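Local coordinates for protein tryptophan halogenase superfamily (Brevundimonas sp. BAL3, PDB 6FRL) that halogenates its substrates in a flavin-dependent reaction, preferring bromination over chlorination, as a member of the tryptophan halogenase family, at residues R392-I397 / P421-R426; E425-L430 / V438-E443. All blocks are in the same frame, centred on the assembly; numbering follows the deposited sequence.

Following the chain from the N terminus, of the elements joined here the long helix 376-402 comes first, then helix 410-417, then helix 422-434, and finally an irregular segment leading to helix 447-456. Contact 1 (392-397 with 421-426) closes the excursion through helix 410-417 by setting the start of helix 422-434 across the long helix. Contact 2 (425-430 with 438-443) closes a shorter loop, over the end of helix 422-434, folding the segment after it back on that helix. The two loops neither nest nor cross; they follow one another and share Glu425 and Arg426. They also touch in space, since Tyr440 OH lies 3.0 Å from Thr423 O, a probable hydrogen bond, and Arg392 packs on Tyr440.

Contact 1 of 2, residues R392-I397 / P421-R426; sequences RVRDFI and PETLER
Two crossing helices meet where Asp395, on helix 376-402, reaches the first turn of helix 422-434. Thr423 OG1 donates to Asp395 OD2 at 2.6 Å, arriving on the syn side of the carboxylate; the chi1 of Thr423, 42°, places that hydroxyl between backbone N and carbonyl carbon, turned to the neighbouring helix. The same OD2 accepts from Arg392 NH2 at 3.0 Å, from well above the carboxylate plane (50°). Arg394 grips the other oxygen side-on, NE and NH2 both 3.0 Å from Asp395 OD1 and on the same face. This salt-bridge network lies on a helix-helix crossing with short-segment axes 9.9 Å apart at -58°, and a short aspartate suits it, collecting two arginines and a hydroxyl within a buried interface. Were Asp395 replaced by an alanine, the two guanidinium groups would probably lose their shared counter-charge and Thr423 OG1 its acceptor. Pro421, the N-cap residue, lays CG over one face of the Arg394 guanidinium, toward its rim and 3.8 Å from NH2, its compact apolar ring leaving NE and NH2 turned to Asp395; the guanidinium also makes a cation-pi contact with Trp242. Leu424 CD2 lies 3.7 Å from Asp395 O, and the side chain continues onto Ile398 and Leu399.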
loop_
_atom_site.group_PDB
_atom_site.type_symbol
_atom_site.label_atom_id
_atom_site.label_comp_id
_atom_site.label_asym_id
_atom_site.label_seq_id
_atom_site.Cartn_x
_atom_site.Cartn_y
_atom_site.Cartn_z
ATOM N N ARG B 392 3.146 6.417 -12.684
ATOM C CA ARG B 392 1.793 5.947 -12.365
ATOM C C ARG B 392 0.700 6.933 -12.814
ATOM O O ARG B 392 -0.351 6.512 -13.272
ATOM C CB ARG B 392 1.671 5.573 -10.887
ATOM C CG ARG B 392 2.658 4.525 -10.388
ATOM C CD ARG B 392 2.356 3.144 -10.889
ATOM N NE ARG B 392 2.688 2.977 -12.305
ATOM C CZ ARG B 392 3.916 2.812 -12.791
ATOM N NH1 ARG B 392 4.981 2.779 -11.984
ATOM N NH2 ARG B 392 4.076 2.687 -14.111
ATOM N N VAL B 393 0.973 8.232 -12.786
ATOM C CA VAL B 393 0.005 9.231 -13.311
ATOM C C VAL B 393 -0.001 9.259 -14.844
ATOM O O VAL B 393 -1.071 9.346 -15.481
ATOM C CB VAL B 393 0.276 10.648 -12.751
ATOM C CG1 VAL B 393 -0.641 11.705 -13.385
ATOM C CG2 VAL B 393 0.119 10.655 -11.227
ATOM N N ARG B 394 1.184 9.232 -15.431
ATOM C CA ARG B 394 1.302 9.065 -16.890
ATOM C C ARG B 394 0.430 7.917 -17.460
ATOM O O ARG B 394 -0.379 8.131 -18.370
ATOM C CB ARG B 394 2.768 8.846 -17.256
ATOM C CG ARG B 394 3.076 8.665 -18.736
ATOM C CD ARG B 394 4.395 7.952 -18.887
ATOM N NE ARG B 394 4.389 6.625 -18.260
ATOM C CZ ARG B 394 5.468 5.859 -18.106
ATOM N NH1 ARG B 394 6.650 6.284 -18.540
ATOM N NH2 ARG B 394 5.362 4.664 -17.514
ATOM N N ASP B 395 0.601 6.720 -16.902
ATOM C CA ASP B 395 -0.154 5.530 -17.317
ATOM C C ASP B 395 -1.661 5.708 -17.196
ATOM O O ASP B 395 -2.389 5.315 -18.096
ATOM C CB ASP B 395 0.286 4.296 -16.514
ATOM C CG ASP B 395 1.684 3.829 -16.882
ATOM O OD1 ASP B 395 2.353 4.481 -17.720
ATOM O OD2 ASP B 395 2.116 2.814 -16.315
ATOM N N PHE B 396 -2.142 6.291 -16.100
ATOM C CA PHE B 396 -3.570 6.594 -16.009
ATOM C C PHE B 396 -4.014 7.526 -17.128
ATOM O O PHE B 396 -5.060 7.285 -17.736
ATOM C CB PHE B 396 -3.921 7.177 -14.624
ATOM C CG PHE B 396 -5.396 7.297 -14.351
ATOM C CD1 PHE B 396 -6.213 6.170 -14.390
ATOM C CD2 PHE B 396 -5.962 8.518 -13.987
ATOM C CE1 PHE B 396 -7.589 6.274 -14.111
ATOM C CE2 PHE B 396 -7.321 8.623 -13.711
ATOM C CZ PHE B 396 -8.137 7.489 -13.780
ATOM N N ILE B 397 -3.220 8.577 -17.410
ATOM C CA ILE B 397 -3.550 9.520 -18.505
ATOM C C ILE B 397 -3.564 8.806 -19.880
ATOM O O ILE B 397 -4.506 8.935 -20.646
ATOM C CB ILE B 397 -2.612 10.759 -18.509
ATOM C CG1 ILE B 397 -2.930 11.620 -17.274
ATOM C CG2 ILE B 397 -2.796 11.578 -19.787
ATOM C CD1 ILE B 397 -1.879 12.636 -16.904
ATOM N N PRO B 421 3.238 1.849 -22.336
ATOM C CA PRO B 421 4.167 1.186 -21.455
ATOM C C PRO B 421 3.685 -0.205 -21.026
ATOM O O PRO B 421 2.479 -0.436 -20.918
ATOM C CB PRO B 421 4.249 2.146 -20.258
ATOM C CG PRO B 421 3.948 3.486 -20.850
ATOM C CD PRO B 421 2.892 3.205 -21.875
ATOM N N GLU B 422 4.640 -1.111 -20.808
ATOM C CA GLU B 422 4.394 -2.457 -20.277
ATOM C C GLU B 422 3.619 -2.468 -18.955
ATOM O O GLU B 422 2.798 -3.360 -18.729
ATOM C CB GLU B 422 5.722 -3.248 -20.138
ATOM C CG GLU B 422 5.721 -4.352 -19.062
ATOM C CD GLU B 422 6.638 -5.543 -19.381
ATOM O OE1 GLU B 422 7.770 -5.332 -19.900
ATOM O OE2 GLU B 422 6.203 -6.697 -19.108
ATOM N N THR B 423 3.894 -1.517 -18.075
ATOM C CA THR B 423 3.130 -1.383 -16.808
ATOM C C THR B 423 1.595 -1.262 -17.034
ATOM O O THR B 423 0.808 -1.876 -16.304
ATOM C CB THR B 423 3.623 -0.166 -16.009
ATOM O OG1 THR B 423 3.835 0.911 -16.906
ATOM C CG2 THR B 423 4.936 -0.474 -15.318
ATOM N N LEU B 424 1.209 -0.509 -18.067
ATOM C CA LEU B 424 -0.174 -0.358 -18.480
ATOM C C LEU B 424 -0.725 -1.559 -19.261
ATOM O O LEU B 424 -1.934 -1.865 -19.151
ATOM C CB LEU B 424 -0.343 0.908 -19.322
ATOM C CG LEU B 424 -1.780 1.252 -19.728
ATOM C CD1 LEU B 424 -2.686 1.389 -18.492
ATOM C CD2 LEU B 424 -1.764 2.539 -20.533
ATOM N N GLU B 425 0.125 -2.202 -20.069
ATOM C CA GLU B 425 -0.263 -3.442 -20.774
ATOM C C GLU B 425 -0.709 -4.487 -19.762
ATOM O O GLU B 425 -1.739 -5.125 -19.948
ATOM C CB GLU B 425 0.876 -4.010 -21.639
ATOM C CG GLU B 425 1.050 -3.325 -22.998
ATOM C CD GLU B 425 2.288 -3.811 -23.790
ATOM O OE1 GLU B 425 3.080 -4.650 -23.269
ATOM O OE2 GLU B 425 2.475 -3.336 -24.944
ATOM N N ARG B 426 0.062 -4.633 -18.695
ATOM C CA ARG B 426 -0.241 -5.611 -17.656
ATOM C C ARG B 426 -1.553 -5.324 -16.927
ATOM O O ARG B 426 -2.295 -6.265 -16.637
ATOM C CB ARG B 426 0.883 -5.671 -16.616
ATOM C CG ARG B 426 2.122 -6.412 -17.082
ATOM C CD ARG B 426 3.182 -6.296 -16.014
ATOM N NE ARG B 426 2.659 -6.799 -14.727
ATOM C CZ ARG B 426 3.214 -6.598 -13.531
ATOM N NH1 ARG B 426 4.336 -5.879 -13.395
ATOM N NH2 ARG B 426 2.636 -7.131 -12.460
#

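Contact 2 of 2, residues E425-L430 / V438-E443; sequences ERKIAL and VRYRWE
Lys427 NZ reaches from helix 422-434 to two acceptors in the segment 438-443. It donates to Glu443 OE1 at 2.6 Å, a salt bridge met on the syn side of the carboxylate, and to Val438 O at 2.9 Å, from above the carbonyl plane. A long lysine fits this place because its chain, extended as far as CD and then bent (chi3 140°, chi4 82°), runs past Val438, with CG 3.9 Å from Val438 CB, before the ammonium turns to its oxygens. Val438, short and branched, packs with both methyls: CG2 lies 3.8 Å from Leu430 CD2, while CG1 packs against one face of the Tyr440 ring. The ring stands nearly perpendicular to the Arg426 guanidinium, its OH over one guanidinium face and its edge toward NH1. That hydroxyl is held by Thr423 O one turn back on the helix. An ordered water bridges the backbones, donating to Lys427 O and accepting from Val438 N. Farther out, Glu443 OE1 also takes a weak bond from Tyr440 N, Lys427 makes a cation-pi contact with Trp450, and Val438 and Leu430 pack on Glu381 of the second subunit. With one carboxylate and one carbonyl gripping its ammonium, the buried Lys427 is likely to remain protonated.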
loop_
_atom_site.group_PDB
_atom_site.type_symbol
_atom_site.label_atom_id
_atom_site.label_comp_id
_atom_site.label_asym_id
_atom_site.label_seq_id
_atom_site.Cartn_x
_atom_site.Cartn_y
_atom_site.Cartn_z
ATOM N N GLU B 425 0.125 -2.202 -20.069
ATOM C CA GLU B 425 -0.263 -3.442 -20.774
ATOM C C GLU B 425 -0.709 -4.487 -19.762
ATOM O O GLU B 425 -1.739 -5.125 -19.948
ATOM C CB GLU B 425 0.876 -4.010 -21.639
ATOM C CG GLU B 425 1.050 -3.325 -22.998
ATOM C CD GLU B 425 2.288 -3.811 -23.790
ATOM O OE1 GLU B 425 3.080 -4.650 -23.269
ATOM O OE2 GLU B 425 2.475 -3.336 -24.944
ATOM N N ARG B 426 0.062 -4.633 -18.695
ATOM C CA ARG B 426 -0.241 -5.611 -17.656
ATOM C C ARG B 426 -1.553 -5.324 -16.927
ATOM O O ARG B 426 -2.295 -6.265 -16.637
ATOM C CB ARG B 426 0.883 -5.671 -16.616
ATOM C CG ARG B 426 2.122 -6.412 -17.082
ATOM C CD ARG B 426 3.182 -6.296 -16.014
ATOM N NE ARG B 426 2.659 -6.799 -14.727
ATOM C CZ ARG B 426 3.214 -6.598 -13.531
ATOM N NH1 ARG B 426 4.336 -5.879 -13.395
ATOM N NH2 ARG B 426 2.636 -7.131 -12.460
ATOM N N LYS B 427 -1.814 -4.043 -16.637
ATOM C CA LYS B 427 -3.073 -3.622 -16.025
ATOM C C LYS B 427 -4.259 -3.967 -16.898
ATOM O O LYS B 427 -5.205 -4.587 -16.421
ATOM C CB LYS B 427 -3.099 -2.108 -15.734
ATOM C CG LYS B 427 -2.543 -1.712 -14.383
ATOM C CD LYS B 427 -2.534 -0.203 -14.177
ATOM C CE LYS B 427 -2.927 0.182 -12.759
ATOM N NZ LYS B 427 -1.794 0.079 -11.844
ATOM N N ILE B 428 -4.192 -3.556 -18.172
ATOM C CA ILE B 428 -5.279 -3.790 -19.132
ATOM C C ILE B 428 -5.484 -5.286 -19.303
ATOM O O ILE B 428 -6.619 -5.726 -19.371
ATOM C CB ILE B 428 -5.021 -3.094 -20.484
ATOM C CG1 ILE B 428 -5.101 -1.578 -20.322
ATOM C CG2 ILE B 428 -6.026 -3.513 -21.546
ATOM C CD1 ILE B 428 -4.651 -0.826 -21.563
ATOM N N ALA B 429 -4.401 -6.068 -19.316
ATOM C CA ALA B 429 -4.495 -7.533 -19.505
ATOM C C ALA B 429 -5.145 -8.263 -18.304
ATOM O O ALA B 429 -5.957 -9.153 -18.505
ATOM C CB ALA B 429 -3.123 -8.148 -19.856
ATOM N N LEU B 430 -4.806 -7.892 -17.083
ATOM C CA LEU B 430 -5.440 -8.533 -15.913
ATOM C C LEU B 430 -6.887 -8.065 -15.756
ATOM O O LEU B 430 -7.726 -8.837 -15.298
ATOM C CB LEU B 430 -4.662 -8.331 -14.628
ATOM C CG LEU B 430 -5.196 -9.122 -13.423
ATOM C CD1 LEU B 430 -5.017 -10.638 -13.577
ATOM C CD2 LEU B 430 -4.573 -8.623 -12.119
ATOM N N VAL B 438 -4.040 -4.496 -11.017
ATOM C CA VAL B 438 -2.620 -4.593 -10.717
ATOM C C VAL B 438 -2.293 -3.349 -9.893
ATOM O O VAL B 438 -2.673 -2.219 -10.250
ATOM C CB VAL B 438 -1.759 -4.645 -12.015
ATOM C CG1 VAL B 438 -0.274 -4.591 -11.681
ATOM C CG2 VAL B 438 -2.107 -5.879 -12.833
ATOM N N ARG B 439 -1.613 -3.557 -8.782
ATOM C CA ARG B 439 -1.307 -2.465 -7.874
ATOM C C ARG B 439 0.205 -2.296 -7.785
ATOM O O ARG B 439 0.938 -3.209 -7.384
ATOM C CB ARG B 439 -1.942 -2.724 -6.507
ATOM C CG ARG B 439 -3.462 -2.508 -6.527
ATOM C CD ARG B 439 -4.146 -2.725 -5.170
ATOM N NE ARG B 439 -5.481 -3.329 -5.342
ATOM C CZ ARG B 439 -6.525 -3.200 -4.512
ATOM N NH1 ARG B 439 -6.439 -2.478 -3.391
ATOM N NH2 ARG B 439 -7.681 -3.799 -4.814
ATOM N N TYR B 440 0.664 -1.133 -8.217
ATOM C CA TYR B 440 2.046 -0.746 -8.050
ATOM C C TYR B 440 2.148 0.205 -6.856
ATOM O O TYR B 440 1.138 0.620 -6.263
ATOM C CB TYR B 440 2.548 -0.105 -9.337
ATOM C CG TYR B 440 2.442 -0.977 -10.594
ATOM C CD1 TYR B 440 3.197 -2.148 -10.740
ATOM C CD2 TYR B 440 1.589 -0.622 -11.651
ATOM C CE1 TYR B 440 3.102 -2.940 -11.889
ATOM C CE2 TYR B 440 1.506 -1.397 -12.821
ATOM C CZ TYR B 440 2.269 -2.558 -12.930
ATOM O OH TYR B 440 2.167 -3.326 -14.071
ATOM N N ARG B 441 3.368 0.546 -6.476
ATOM C CA ARG B 441 3.585 1.529 -5.390
ATOM C C ARG B 441 3.349 2.919 -5.984
ATOM O O ARG B 441 3.592 3.153 -7.199
ATOM C CB ARG B 441 5.009 1.463 -4.799
ATOM C CG ARG B 441 5.490 0.081 -4.376
ATOM C CD ARG B 441 6.997 0.047 -4.101
ATOM N NE ARG B 441 7.848 0.221 -5.300
ATOM C CZ ARG B 441 9.059 0.810 -5.324
ATOM N NH1 ARG B 441 9.611 1.316 -4.218
ATOM N NH2 ARG B 441 9.731 0.908 -6.472
ATOM N N TRP B 442 2.868 3.820 -5.131
ATOM C CA TRP B 442 2.821 5.270 -5.414
ATOM C C TRP B 442 1.744 5.710 -6.419
ATOM O O TRP B 442 1.880 6.747 -7.077
ATOM C CB TRP B 442 4.229 5.802 -5.793
ATOM C CG TRP B 442 5.261 5.437 -4.755
ATOM C CD1 TRP B 442 6.330 4.584 -4.890
ATOM C CD2 TRP B 442 5.283 5.899 -3.411
ATOM N NE1 TRP B 442 7.030 4.515 -3.707
ATOM C CE2 TRP B 442 6.403 5.303 -2.781
ATOM C CE3 TRP B 442 4.465 6.779 -2.672
ATOM C CZ2 TRP B 442 6.716 5.538 -1.445
ATOM C CZ3 TRP B 442 4.780 7.034 -1.338
ATOM C CH2 TRP B 442 5.900 6.414 -0.737
ATOM N N GLU B 443 0.659 4.941 -6.494
ATOM C CA GLU B 443 -0.500 5.275 -7.321
ATOM C C GLU B 443 -1.236 6.472 -6.698
ATOM O O GLU B 443 -1.620 6.433 -5.541
ATOM C CB GLU B 443 -1.504 4.107 -7.360
ATOM C CG GLU B 443 -1.018 2.770 -7.906
ATOM C CD GLU B 443 -1.161 2.598 -9.417
ATOM O OE1 GLU B 443 -0.878 1.482 -9.859
ATOM O OE2 GLU B 443 -1.540 3.532 -10.161
HETATM O O HOH W 1 -5.711 -4.449 -13.822
#